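PDB 6M6Q: dicer Related Helicase from Caenorhabditis elegans, which probably hydrolyses ATP and binds double- and single-stranded RNA as a RIG-I-like helicase of RNA interference, the present chain being its N-terminal domain. Local coordinates for residues Asp91-Val94 and Lys95-Lys98; Lys113-Arg116 and Arg117-Glu121; Asp145-Leu148 and Tyr149-His153; Thr163-Thr166 and Phe167-Phe171; Lys258-Ser261 and Leu262-Leu266. One frame throughout, in Å; residues are numbered along the deposited sequence. Where two conformers were deposited one is given.

Interaction 1: residues Asp91-Val94 and Lys95-Lys98; sequences DLDV and KIRK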
loop_
_atom_site.group_PDB
_atom_site.type_symbol
_atom_site.label_atom_id
_atom_site.label_comp_id
_atom_site.label_asym_id
_atom_site.label_seq_id
_atom_site.Cartn_x
_atom_site.Cartn_y
_atom_site.Cartn_z
ATOM N N ASP B 91 11.604 -18.107 42.011
ATOM C CA ASP B 91 12.787 -18.336 42.898
ATOM C C ASP B 91 13.998 -18.741 42.037
ATOM O O ASP B 91 14.687 -19.708 42.382
ATOM C CB ASP B 91 12.468 -19.354 44.012
ATOM C CG ASP B 91 13.594 -19.572 45.031
ATOM O OD1 ASP B 91 14.437 -18.613 45.242
ATOM O OD2 ASP B 91 13.650 -20.700 45.597
ATOM N N LEU B 92 14.274 -17.990 40.987
ATOM C CA LEU B 92 15.357 -18.308 40.031
ATOM C C LEU B 92 16.669 -17.772 40.584
ATOM O O LEU B 92 16.617 -16.814 41.355
ATOM C CB LEU B 92 15.025 -17.690 38.667
ATOM C CG LEU B 92 13.824 -18.307 37.952
ATOM C CD1 LEU B 92 13.487 -17.538 36.683
ATOM C CD2 LEU B 92 14.077 -19.766 37.638
ATOM N N ASP B 93 17.797 -18.361 40.168
ATOM C CA ASP B 93 19.148 -17.766 40.304
ATOM C C ASP B 93 19.103 -16.313 39.810
ATOM O O ASP B 93 18.635 -16.087 38.695
ATOM C CB ASP B 93 20.188 -18.595 39.551
ATOM C CG ASP B 93 21.553 -17.928 39.467
ATOM O OD1 ASP B 93 21.816 -17.255 38.428
ATOM O OD2 ASP B 93 22.345 -18.066 40.450
ATOM N N VAL B 94 19.615 -15.386 40.616
ATOM C CA VAL B 94 19.611 -13.915 40.375
ATOM C C VAL B 94 19.909 -13.615 38.894
ATOM O O VAL B 94 19.143 -12.833 38.298
ATOM C CB VAL B 94 20.595 -13.214 41.341
ATOM C CG1 VAL B 94 20.992 -11.816 40.876
ATOM C CG2 VAL B 94 20.018 -13.161 42.752
ATOM N N LYS B 95 20.974 -14.195 38.323
ATOM C CA LYS B 95 21.489 -13.825 36.971
ATOM C C LYS B 95 20.433 -14.170 35.905
ATOM O O LYS B 95 20.145 -13.302 35.067
ATOM C CB LYS B 95 22.823 -14.530 36.695
ATOM C CG LYS B 95 24.020 -13.973 37.453
ATOM C CD LYS B 95 25.008 -15.033 37.916
ATOM C CE LYS B 95 25.673 -14.680 39.234
ATOM N NZ LYS B 95 24.815 -15.023 40.397
ATOM N N ILE B 96 19.821 -15.352 36.013
ATOM C CA ILE B 96 18.752 -15.858 35.104
ATOM C C ILE B 96 17.490 -14.985 35.250
ATOM O O ILE B 96 16.926 -14.574 34.225
ATOM C CB ILE B 96 18.459 -17.349 35.393
ATOM C CG1 ILE B 96 19.722 -18.214 35.299
ATOM C CG2 ILE B 96 17.354 -17.870 34.485
ATOM C CD1 ILE B 96 20.275 -18.375 33.882
ATOM N N ARG B 97 17.055 -14.723 36.482
ATOM C CA ARG B 97 15.873 -13.869 36.777
ATOM C C ARG B 97 16.017 -12.535 36.034
ATOM O O ARG B 97 15.084 -12.166 35.329
ATOM C CB ARG B 97 15.713 -13.649 38.286
ATOM C CG ARG B 97 14.272 -13.763 38.776
ATOM C CD ARG B 97 14.047 -13.111 40.131
ATOM N NE ARG B 97 14.667 -11.791 40.172
ATOM C CZ ARG B 97 15.591 -11.399 41.055
ATOM N NH1 ARG B 97 15.970 -12.211 42.030
ATOM N NH2 ARG B 97 16.118 -10.183 40.961
ATOM N N LYS B 98 17.133 -11.832 36.219
ATOM C CA LYS B 98 17.349 -10.477 35.658
ATOM C C LYS B 98 17.325 -10.552 34.122
ATOM O O LYS B 98 16.777 -9.618 33.514
ATOM C CB LYS B 98 18.651 -9.865 36.180
ATOM C CG LYS B 98 18.623 -9.424 37.637
ATOM C CD LYS B 98 19.971 -8.925 38.144
ATOM C CE LYS B 98 19.955 -8.472 39.593
ATOM N NZ LYS B 98 19.515 -7.064 39.731
#
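The N-terminal cap of the long helix 94-127 is built by D93, which sits just before the first turn and turns its carboxylate back onto it. D93 OD1 accepts a weak, bent bond from the backbone N of K95 at 3.2 Å, with an N-H...O angle of 133°. The side chain reaches this place because CG stands anti to the backbone N (chi1 171°). Its other oxygen, D93 OD2, faces K95 NZ at 3.9 Å, a long salt bridge formed by a lysine chain that bends at three successive torsions to bring its amine round. The main-chain O of D93 takes the N-H of R97 almost straight, at 3.0 Å, and so opens the alpha-helical ladder; K98 N follows on V94 O. One turn apart, V94 and K98 lie side by side, pointing the same way, with V94 CG1 3.7 Å from K98 CE. L92, still in the loop, lays its CB against R97 CG at 4.0 Å, while the guanidinium of R97 is engaged through NE by E101. This is an aspartate N-cap bonding the second helical residue, whose negative charge would probably interact favourably with the helix dipole, at the solvent-facing start of helix 94-127.

Interaction 2: residues Lys113-Arg116 and Arg117-Glu121; sequences KVQR and RRFSE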
loop_
_atom_site.group_PDB
_atom_site.type_symbol
_atom_site.label_atom_id
_atom_site.label_comp_id
_atom_site.label_asym_id
_atom_site.label_seq_id
_atom_site.Cartn_x
_atom_site.Cartn_y
_atom_site.Cartn_z
ATOM N N LYS B 113 4.394 -0.509 21.171
ATOM C CA LYS B 113 4.844 0.138 19.911
ATOM C C LYS B 113 3.950 -0.330 18.756
ATOM O O LYS B 113 3.533 0.514 17.944
ATOM C CB LYS B 113 6.316 -0.207 19.639
ATOM C CG LYS B 113 7.206 0.972 19.233
ATOM C CD LYS B 113 8.672 0.616 19.073
ATOM C CE LYS B 113 9.009 0.127 17.680
ATOM N NZ LYS B 113 10.468 -0.070 17.504
ATOM N N VAL B 114 3.616 -1.613 18.740
ATOM C CA VAL B 114 2.809 -2.289 17.688
ATOM C C VAL B 114 1.387 -1.700 17.693
ATOM O O VAL B 114 0.865 -1.423 16.607
ATOM C CB VAL B 114 2.819 -3.820 17.906
ATOM C CG1 VAL B 114 1.643 -4.503 17.254
ATOM C CG2 VAL B 114 4.121 -4.447 17.423
ATOM N N GLN B 115 0.812 -1.472 18.874
ATOM C CA GLN B 115 -0.528 -0.838 19.052
ATOM C C GLN B 115 -0.461 0.631 18.599
ATOM O O GLN B 115 -1.331 1.072 17.779
ATOM C CB GLN B 115 -0.956 -0.942 20.518
ATOM C CG GLN B 115 -2.394 -0.517 20.767
ATOM C CD GLN B 115 -2.723 -0.504 22.235
ATOM O OE1 GLN B 115 -2.971 -1.545 22.849
ATOM N NE2 GLN B 115 -2.738 0.688 22.808
ATOM N N ARG B 116 0.521 1.367 19.097
ATOM C CA ARG B 116 0.666 2.798 18.765
ATOM C C ARG B 116 0.810 2.962 17.242
ATOM O O ARG B 116 0.062 3.762 16.677
ATOM C CB ARG B 116 1.814 3.416 19.550
ATOM C CG ARG B 116 1.334 4.150 20.786
ATOM C CD ARG B 116 2.441 4.510 21.729
ATOM N NE ARG B 116 1.886 4.824 23.029
ATOM C CZ ARG B 116 2.592 5.001 24.126
ATOM N NH1 ARG B 116 1.977 5.280 25.261
ATOM N NH2 ARG B 116 3.910 4.941 24.086
ATOM N N ARG B 117 1.664 2.168 16.595
ATOM C CA ARG B 117 1.860 2.235 15.116
ATOM C C ARG B 117 0.572 1.875 14.374
ATOM O O ARG B 117 0.263 2.540 13.393
ATOM C CB ARG B 117 2.979 1.322 14.639
ATOM C CG ARG B 117 4.084 2.095 13.959
ATOM C CD ARG B 117 4.073 2.014 12.456
ATOM N NE ARG B 117 5.386 1.545 12.056
ATOM C CZ ARG B 117 5.917 1.698 10.863
ATOM N NH1 ARG B 117 5.257 2.333 9.918
ATOM N NH2 ARG B 117 7.118 1.205 10.612
ATOM N N ARG B 118 -0.109 0.826 14.797
ATOM C CA ARG B 118 -1.343 0.346 14.146
ATOM C C ARG B 118 -2.385 1.487 14.104
ATOM O O ARG B 118 -2.952 1.755 13.007
ATOM C CB ARG B 118 -1.860 -0.872 14.898
ATOM C CG ARG B 118 -3.234 -1.336 14.471
ATOM C CD ARG B 118 -3.553 -2.587 15.233
ATOM N NE ARG B 118 -4.973 -2.831 15.310
ATOM C CZ ARG B 118 -5.508 -3.997 15.637
ATOM N NH1 ARG B 118 -4.724 -5.031 15.913
ATOM N NH2 ARG B 118 -6.821 -4.132 15.677
ATOM N N PHE B 119 -2.632 2.126 15.237
ATOM C CA PHE B 119 -3.714 3.122 15.385
ATOM C C PHE B 119 -3.260 4.484 14.824
ATOM O O PHE B 119 -4.122 5.241 14.346
ATOM C CB PHE B 119 -4.191 3.154 16.835
ATOM C CG PHE B 119 -5.022 1.948 17.194
ATOM C CD1 PHE B 119 -6.357 1.867 16.819
ATOM C CD2 PHE B 119 -4.449 0.855 17.821
ATOM C CE1 PHE B 119 -7.106 0.740 17.121
ATOM C CE2 PHE B 119 -5.197 -0.271 18.115
ATOM C CZ PHE B 119 -6.522 -0.332 17.758
ATOM N N SER B 120 -1.953 4.770 14.830
ATOM C CA SER B 120 -1.358 5.955 14.151
ATOM C C SER B 120 -1.623 5.852 12.642
ATOM O O SER B 120 -2.099 6.835 12.054
ATOM C CB SER B 120 0.116 6.075 14.426
ATOM O OG SER B 120 0.355 6.455 15.762
ATOM N N GLU B 121 -1.327 4.688 12.058
ATOM C CA GLU B 121 -1.514 4.392 10.613
ATOM C C GLU B 121 -3.003 4.385 10.270
ATOM O O GLU B 121 -3.331 4.781 9.159
ATOM C CB GLU B 121 -0.845 3.073 10.238
ATOM C CG GLU B 121 0.680 3.140 10.283
ATOM C CD GLU B 121 1.384 3.037 8.948
ATOM O OE1 GLU B 121 2.618 2.996 8.951
ATOM O OE2 GLU B 121 0.695 2.966 7.913
#
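This is an i to i+4 contact in the C-terminal half of the long helix 94-127, where Q115 and F119 meet on one flank and R116 and S120 on another. Q115 is modelled in two conformers; in the one described its CG lies 3.8 Å from F119 CD2 and, with CG anti to the backbone N (chi1 -171°), the chain runs extended past the phenyl group. The carbonyl O of Q115 lies at the edge of the same ring, near its plane, while it also accepts the N-H of F119. On the next flank, R116 O is gripped twice by S120: by its backbone N at 2.9 Å and by its OG, also at 2.9 Å, which approaches from above the carbonyl plane. R117 extends the pattern by a salt bridge along the helix, NH1 to E121 OE1 at 2.9 Å. The flanks are then shared out among neighbours: F119 and S120 pack on helix 63-72, R116, R117 and S120 on helix 231-236, and R117, S120 and E121 on helix 33-42, while V114 and R118 touch N179 and N180 of the second subunit.

Interaction 3: residues Asp145-Leu148 and Tyr149-His153; sequences DKEL and YGYSH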
loop_
_atom_site.group_PDB
_atom_site.type_symbol
_atom_site.label_atom_id
_atom_site.label_comp_id
_atom_site.label_asym_id
_atom_site.label_seq_id
_atom_site.Cartn_x
_atom_site.Cartn_y
_atom_site.Cartn_z
ATOM N N ASP B 145 3.241 26.280 12.347
ATOM C CA ASP B 145 4.480 26.925 11.833
ATOM C C ASP B 145 4.252 27.344 10.374
ATOM O O ASP B 145 4.060 26.441 9.503
ATOM C CB ASP B 145 5.689 25.996 11.965
ATOM C CG ASP B 145 7.016 26.644 11.634
ATOM O OD1 ASP B 145 7.562 27.317 12.502
ATOM O OD2 ASP B 145 7.499 26.436 10.534
ATOM N N LYS B 146 4.277 28.657 10.121
ATOM C CA LYS B 146 4.048 29.273 8.791
ATOM C C LYS B 146 5.151 28.817 7.826
ATOM O O LYS B 146 4.832 28.564 6.653
ATOM C CB LYS B 146 4.035 30.801 8.917
ATOM C CG LYS B 146 3.080 31.364 9.964
ATOM C CD LYS B 146 1.739 31.728 9.399
ATOM C CE LYS B 146 0.712 32.029 10.468
ATOM N NZ LYS B 146 0.949 33.352 11.091
ATOM N N GLU B 147 6.404 28.732 8.304
ATOM C CA GLU B 147 7.593 28.382 7.472
ATOM C C GLU B 147 7.435 26.952 6.955
ATOM O O GLU B 147 7.693 26.725 5.776
ATOM C CB GLU B 147 8.891 28.506 8.276
ATOM C CG GLU B 147 10.150 28.548 7.416
ATOM C CD GLU B 147 10.660 27.213 6.899
ATOM O OE1 GLU B 147 11.435 27.221 5.931
ATOM O OE2 GLU B 147 10.322 26.179 7.479
ATOM N N LEU B 148 7.040 26.027 7.832
ATOM C CA LEU B 148 6.842 24.600 7.500
ATOM C C LEU B 148 5.670 24.485 6.521
ATOM O O LEU B 148 5.840 23.798 5.495
ATOM C CB LEU B 148 6.613 23.807 8.794
ATOM C CG LEU B 148 6.641 22.277 8.690
ATOM C CD1 LEU B 148 7.917 21.764 8.023
ATOM C CD2 LEU B 148 6.485 21.656 10.070
ATOM N N TYR B 149 4.581 25.229 6.756
ATOM C CA TYR B 149 3.440 25.352 5.801
ATOM C C TYR B 149 3.995 25.725 4.439
ATOM O O TYR B 149 3.773 24.979 3.484
ATOM C CB TYR B 149 2.400 26.367 6.280
ATOM C CG TYR B 149 1.364 26.765 5.255
ATOM C CD1 TYR B 149 1.467 27.971 4.573
ATOM C CD2 TYR B 149 0.247 25.980 5.007
ATOM C CE1 TYR B 149 0.518 28.368 3.643
ATOM C CE2 TYR B 149 -0.715 26.363 4.080
ATOM C CZ TYR B 149 -0.584 27.570 3.408
ATOM O OH TYR B 149 -1.525 27.969 2.509
ATOM N N GLY B 150 4.793 26.791 4.394
ATOM C CA GLY B 150 5.421 27.291 3.162
ATOM C C GLY B 150 6.256 26.225 2.481
ATOM O O GLY B 150 6.112 26.043 1.251
ATOM N N TYR B 151 7.083 25.537 3.260
ATOM C CA TYR B 151 8.063 24.532 2.789
ATOM C C TYR B 151 7.312 23.368 2.117
ATOM O O TYR B 151 7.812 22.831 1.079
ATOM C CB TYR B 151 8.944 24.088 3.960
ATOM C CG TYR B 151 10.159 23.293 3.558
ATOM C CD1 TYR B 151 11.346 23.915 3.209
ATOM C CD2 TYR B 151 10.118 21.909 3.512
ATOM C CE1 TYR B 151 12.459 23.184 2.808
ATOM C CE2 TYR B 151 11.224 21.163 3.127
ATOM C CZ TYR B 151 12.402 21.802 2.778
ATOM O OH TYR B 151 13.487 21.076 2.375
ATOM N N SER B 152 6.128 23.031 2.649
ATOM C CA SER B 152 5.250 21.935 2.155
ATOM C C SER B 152 4.571 22.346 0.837
ATOM O O SER B 152 4.061 21.441 0.123
ATOM C CB SER B 152 4.235 21.532 3.210
ATOM O OG SER B 152 3.117 22.408 3.218
ATOM N N HIS B 153 4.604 23.649 0.510
ATOM C CA HIS B 153 3.937 24.262 -0.672
ATOM C C HIS B 153 4.968 24.867 -1.656
ATOM O O HIS B 153 4.527 25.462 -2.658
ATOM C CB HIS B 153 2.955 25.331 -0.194
ATOM C CG HIS B 153 1.679 24.795 0.347
ATOM N ND1 HIS B 153 0.728 24.217 -0.457
ATOM C CD2 HIS B 153 1.156 24.824 1.594
ATOM C CE1 HIS B 153 -0.313 23.878 0.281
ATOM N NE2 HIS B 153 -0.080 24.251 1.533
#
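D145 OD2 accepts two bonds: from the backbone N of L148 at 2.8 Å, and from the side-chain amide ND2 of N225 outside the helix. The L148 N-H reaches the oxygen on its anti side, 17° out of the carboxylate plane, a position allowed by the D145 chain, whose CG stands anti to the backbone N (chi1 -172°) and swings the acid over the first turn. D145 O receives Y149 N at 3.0 Å, so D145 both caps helix 146-152 and starts its ladder. G150 N on K146 O, Y151 N on E147 O and S152 N on L148 O carry it forward. K146 O also sits at the edge of the Y149 ring, near its plane. The carboxylate of E147 comes obliquely to the Y151 ring, OE1 to CD1 4.3 Å, and is held chiefly by K223 through a salt bridge, with N225 on OE2. At the far end S152 OG turns back to Y149 O at 2.7 Å, and H153 CD2 lies over one face of the Y149 ring, 3.5 Å above its plane and offset toward the rim. Beyond the helix Y149 meets F142 edge-to-face, Y151 meets H226 likewise, and H153 stacks with F25 while bonding D138 and L18. This is a classical aspartate N-cap, bonding the third helical residue, at the break between helices 131-144 and 146-152.

Interaction 4: residues Thr163-Thr166 and Phe167-Phe171; sequences TAET and FKNKF
E165 overlaps N169 one turn further along helix 162-171, their carboxylate and amide planes 83° apart. E165 OE1 and N169 OD1, both acceptors as modelled, lie 3.7 Å apart, and E165 CG lies 3.8 Å from the same OD1. The asparagine's CG is anti to its carbonyl carbon, beside the backbone N (chi1 -80°), and this leans its amide over the preceding turn, with CG 3.3 Å from E165 O. That carbonyl also accepts N169 N. On the next flank the T166 methyl, CG2, meets K170 CG at 4.1 Å, while K170 N bonds T166 O at 2.9 Å. On the buried side F171 CD2 lies over one face of the F167 ring, 3.5 Å above its plane and offset toward the rim. Around this helix T163 and T166 pack on W289 of helix 288-295, K170 on Y290 and Y291, and F167 on I272. The chemistry thus splits by side: exposed polar ends graze without a direct bond between them, the inward hydroxyls of T163 and T166 bond to main-chain carbonyls of F275 and L162, and cohesion between turns comes mainly from the backbone ladder.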
loop_
_atom_site.group_PDB
_atom_site.type_symbol
_atom_site.label_atom_id
_atom_site.label_comp_id
_atom_site.label_asym_id
_atom_site.label_seq_id
_atom_site.Cartn_x
_atom_site.Cartn_y
_atom_site.Cartn_z
ATOM N N THR B 163 14.942 20.967 -10.896
ATOM C CA THR B 163 14.895 19.892 -9.883
ATOM C C THR B 163 13.438 19.515 -9.639
ATOM O O THR B 163 13.170 18.340 -9.409
ATOM C CB THR B 163 15.573 20.335 -8.592
ATOM O OG1 THR B 163 16.972 20.124 -8.751
ATOM C CG2 THR B 163 15.060 19.595 -7.381
ATOM N N ALA B 164 12.543 20.501 -9.657
ATOM C CA ALA B 164 11.093 20.324 -9.420
ATOM C C ALA B 164 10.488 19.482 -10.546
ATOM O O ALA B 164 9.649 18.639 -10.240
ATOM C CB ALA B 164 10.403 21.660 -9.295
ATOM N N GLU B 165 10.928 19.700 -11.790
ATOM C CA GLU B 165 10.450 18.983 -13.000
ATOM C C GLU B 165 10.882 17.520 -12.926
ATOM O O GLU B 165 10.015 16.655 -13.116
ATOM C CB GLU B 165 10.974 19.646 -14.274
ATOM C CG GLU B 165 10.535 18.927 -15.551
ATOM C CD GLU B 165 11.349 19.233 -16.811
ATOM O OE1 GLU B 165 11.365 18.373 -17.735
ATOM O OE2 GLU B 165 11.963 20.324 -16.875
ATOM N N THR B 166 12.143 17.249 -12.584
ATOM C CA THR B 166 12.673 15.859 -12.450
ATOM C C THR B 166 11.860 15.098 -11.381
ATOM O O THR B 166 11.409 13.999 -11.663
ATOM C CB THR B 166 14.173 15.852 -12.122
ATOM O OG1 THR B 166 14.836 16.824 -12.928
ATOM C CG2 THR B 166 14.805 14.493 -12.319
ATOM N N PHE B 167 11.647 15.723 -10.223
ATOM C CA PHE B 167 10.876 15.196 -9.067
ATOM C C PHE B 167 9.474 14.780 -9.520
ATOM O O PHE B 167 9.084 13.627 -9.271
ATOM C CB PHE B 167 10.807 16.260 -7.977
ATOM C CG PHE B 167 10.240 15.812 -6.664
ATOM C CD1 PHE B 167 8.883 15.914 -6.406
ATOM C CD2 PHE B 167 11.080 15.411 -5.635
ATOM C CE1 PHE B 167 8.376 15.586 -5.159
ATOM C CE2 PHE B 167 10.572 15.086 -4.388
ATOM C CZ PHE B 167 9.221 15.165 -4.156
ATOM N N LYS B 168 8.752 15.682 -10.191
ATOM C CA LYS B 168 7.366 15.431 -10.687
ATOM C C LYS B 168 7.375 14.259 -11.674
ATOM O O LYS B 168 6.431 13.473 -11.644
ATOM C CB LYS B 168 6.785 16.676 -11.357
ATOM C CG LYS B 168 6.228 17.713 -10.395
ATOM C CD LYS B 168 5.836 19.026 -11.060
ATOM C CE LYS B 168 5.323 20.060 -10.073
ATOM N NZ LYS B 168 5.366 21.427 -10.643
ATOM N N ASN B 169 8.426 14.158 -12.491
ATOM C CA ASN B 169 8.526 13.208 -13.628
ATOM C C ASN B 169 8.881 11.807 -13.124
ATOM O O ASN B 169 8.289 10.848 -13.626
ATOM C CB ASN B 169 9.542 13.672 -14.676
ATOM C CG ASN B 169 9.009 14.743 -15.616
ATOM O OD1 ASN B 169 9.777 15.337 -16.365
ATOM N ND2 ASN B 169 7.704 15.009 -15.577
ATOM N N LYS B 170 9.787 11.677 -12.162
ATOM C CA LYS B 170 10.323 10.339 -11.782
ATOM C C LYS B 170 9.565 9.765 -10.576
ATOM O O LYS B 170 9.582 8.543 -10.433
ATOM C CB LYS B 170 11.825 10.403 -11.514
ATOM C CG LYS B 170 12.652 11.039 -12.623
ATOM C CD LYS B 170 13.547 10.077 -13.348
ATOM C CE LYS B 170 13.564 10.292 -14.844
ATOM N NZ LYS B 170 13.799 9.017 -15.563
ATOM N N PHE B 171 8.937 10.600 -9.745
ATOM C CA PHE B 171 8.353 10.170 -8.444
ATOM C C PHE B 171 6.822 10.055 -8.526
ATOM O O PHE B 171 6.217 9.589 -7.555
ATOM C CB PHE B 171 8.755 11.129 -7.325
ATOM C CG PHE B 171 10.166 10.979 -6.828
ATOM C CD1 PHE B 171 10.631 9.767 -6.352
ATOM C CD2 PHE B 171 10.995 12.080 -6.739
ATOM C CE1 PHE B 171 11.915 9.652 -5.844
ATOM C CE2 PHE B 171 12.278 11.962 -6.228
ATOM C CZ PHE B 171 12.734 10.749 -5.782
#

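Interaction 5: residues Lys258-Ser261 and Leu262-Leu266; sequences KKWS and LHKTL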
loop_
_atom_site.group_PDB
_atom_site.type_symbol
_atom_site.label_atom_id
_atom_site.label_comp_id
_atom_site.label_asym_id
_atom_site.label_seq_id
_atom_site.Cartn_x
_atom_site.Cartn_y
_atom_site.Cartn_z
ATOM N N LYS B 258 23.012 8.486 16.312
ATOM C CA LYS B 258 23.385 7.050 16.158
ATOM C C LYS B 258 22.218 6.269 15.528
ATOM O O LYS B 258 22.487 5.350 14.719
ATOM C CB LYS B 258 23.776 6.446 17.514
ATOM C CG LYS B 258 24.929 5.449 17.469
ATOM C CD LYS B 258 24.525 4.039 17.083
ATOM C CE LYS B 258 25.655 3.269 16.431
ATOM N NZ LYS B 258 25.243 1.893 16.071
ATOM N N LYS B 259 20.978 6.606 15.901
ATOM C CA LYS B 259 19.745 5.892 15.469
ATOM C C LYS B 259 19.001 6.713 14.395
ATOM O O LYS B 259 18.773 7.939 14.598
ATOM C CB LYS B 259 18.855 5.609 16.682
ATOM C CG LYS B 259 19.389 4.548 17.638
ATOM C CD LYS B 259 18.404 4.139 18.728
ATOM C CE LYS B 259 17.511 2.977 18.328
ATOM N NZ LYS B 259 16.764 2.422 19.486
ATOM N N TRP B 260 18.620 6.054 13.307
ATOM C CA TRP B 260 17.773 6.613 12.220
ATOM C C TRP B 260 16.298 6.454 12.583
ATOM O O TRP B 260 16.012 5.764 13.565
ATOM C CB TRP B 260 18.101 5.916 10.912
ATOM C CG TRP B 260 17.688 6.662 9.686
ATOM C CD1 TRP B 260 16.632 6.367 8.882
ATOM C CD2 TRP B 260 18.365 7.780 9.071
ATOM N NE1 TRP B 260 16.589 7.223 7.821
ATOM C CE2 TRP B 260 17.639 8.097 7.903
ATOM C CE3 TRP B 260 19.507 8.537 9.379
ATOM C CZ2 TRP B 260 18.007 9.140 7.056
ATOM C CZ3 TRP B 260 19.876 9.561 8.532
ATOM C CH2 TRP B 260 19.137 9.852 7.384
ATOM N N SER B 261 15.407 7.117 11.845
ATOM C CA SER B 261 13.930 7.071 12.045
ATOM C C SER B 261 13.220 7.093 10.688
ATOM O O SER B 261 13.865 7.450 9.677
ATOM C CB SER B 261 13.458 8.197 12.915
ATOM O OG SER B 261 13.589 9.448 12.255
ATOM N N LEU B 262 11.942 6.718 10.663
ATOM C CA LEU B 262 11.128 6.709 9.428
ATOM C C LEU B 262 10.899 8.155 8.980
ATOM O O LEU B 262 10.796 8.382 7.743
ATOM C CB LEU B 262 9.810 5.992 9.689
ATOM C CG LEU B 262 9.926 4.505 9.975
ATOM C CD1 LEU B 262 8.599 3.961 10.432
ATOM C CD2 LEU B 262 10.417 3.754 8.758
ATOM N N HIS B 263 10.879 9.093 9.936
ATOM C CA HIS B 263 10.701 10.540 9.681
ATOM C C HIS B 263 11.942 11.080 8.990
ATOM O O HIS B 263 11.789 11.889 8.046
ATOM C CB HIS B 263 10.390 11.323 10.959
ATOM C CG HIS B 263 10.260 12.791 10.714
ATOM N ND1 HIS B 263 9.293 13.319 9.872
ATOM C CD2 HIS B 263 10.957 13.844 11.191
ATOM C CE1 HIS B 263 9.395 14.628 9.863
ATOM N NE2 HIS B 263 10.412 14.975 10.654
ATOM N N LYS B 264 13.114 10.579 9.362
ATOM C CA LYS B 264 14.384 11.006 8.744
ATOM C C LYS B 264 14.419 10.565 7.277
ATOM O O LYS B 264 14.870 11.366 6.451
ATOM C CB LYS B 264 15.578 10.505 9.548
ATOM C CG LYS B 264 15.949 11.417 10.705
ATOM C CD LYS B 264 17.229 11.055 11.400
ATOM C CE LYS B 264 17.567 12.027 12.501
ATOM N NZ LYS B 264 16.505 12.058 13.529
ATOM N N THR B 265 13.891 9.384 6.964
ATOM C CA THR B 265 13.849 8.836 5.581
ATOM C C THR B 265 12.953 9.741 4.721
ATOM O O THR B 265 13.382 10.131 3.622
ATOM C CB THR B 265 13.355 7.381 5.543
ATOM O OG1 THR B 265 14.144 6.565 6.412
ATOM C CG2 THR B 265 13.405 6.792 4.148
ATOM N N LEU B 266 11.773 10.100 5.224
ATOM C CA LEU B 266 10.795 10.933 4.480
ATOM C C LEU B 266 11.361 12.346 4.293
ATOM O O LEU B 266 11.155 12.928 3.184
ATOM C CB LEU B 266 9.459 10.953 5.232
ATOM C CG LEU B 266 8.757 9.599 5.339
ATOM C CD1 LEU B 266 7.359 9.764 5.890
ATOM C CD2 LEU B 266 8.723 8.881 3.999
HETATM O O HOH W 1 16.441 9.017 14.714
#
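The chain runs extended through W260 and S261, then turns helical from L262, and S261 occupies the N-cap position of helix 262-271. S261 OG accepts the backbone N of K264 at 3.1 Å, the capping bond, from a rotamer that sets the hydroxyl between the backbone N and the carbonyl carbon (chi1 69°), over the first turn. S261 O adds weak bonds from K264 N and T265 N. Before the cap, W260 lays its indole forward against the first turn. K264 CB lies over its six-membered ring, 3.8 Å from the centroid and 22° off the normal, a CH-pi contact, and K264 CD continues over the same ring system, 4.0 Å from CE3. At the indole edge NE1 donates to T265 OG1 at 2.9 Å, with the hydroxyl oxygen only 4° out of the ring plane; that oxygen also meets G196 N. A water donates to K259 O and accepts from K264 NZ, its oxygen 3.3 Å from NZ. W260 and K264 pack on F221 of helix 210-221, while L262 and H263 lie on W34. This is the classical serine N-cap, with OG on the third helical residue's N-H, here at the buried start of helix 262-271.

Each of the five contacts lies within its own continuous stretch, and they differ by place. Interaction 1 lies at the exposed tip of helix 94-127, about 43 Å from the chain centre, whereas interaction 5 is buried about 8 Å from it; interactions 3 and 4 are partly buried, and interaction 2 is a surface contact with S120 its buried residue. Interactions 1 and 2 share helix 94-127: a long salt bridge and an N-cap at the tip, against a short salt bridge, a serine hydroxyl bond and contact with the second subunit farther along. Interactions 1, 3 and 5 are N-caps, by aspartate, aspartate and serine, while 2 and 4 are helix interiors. Interactions 2 and 5 touch by packing of R117 on L262.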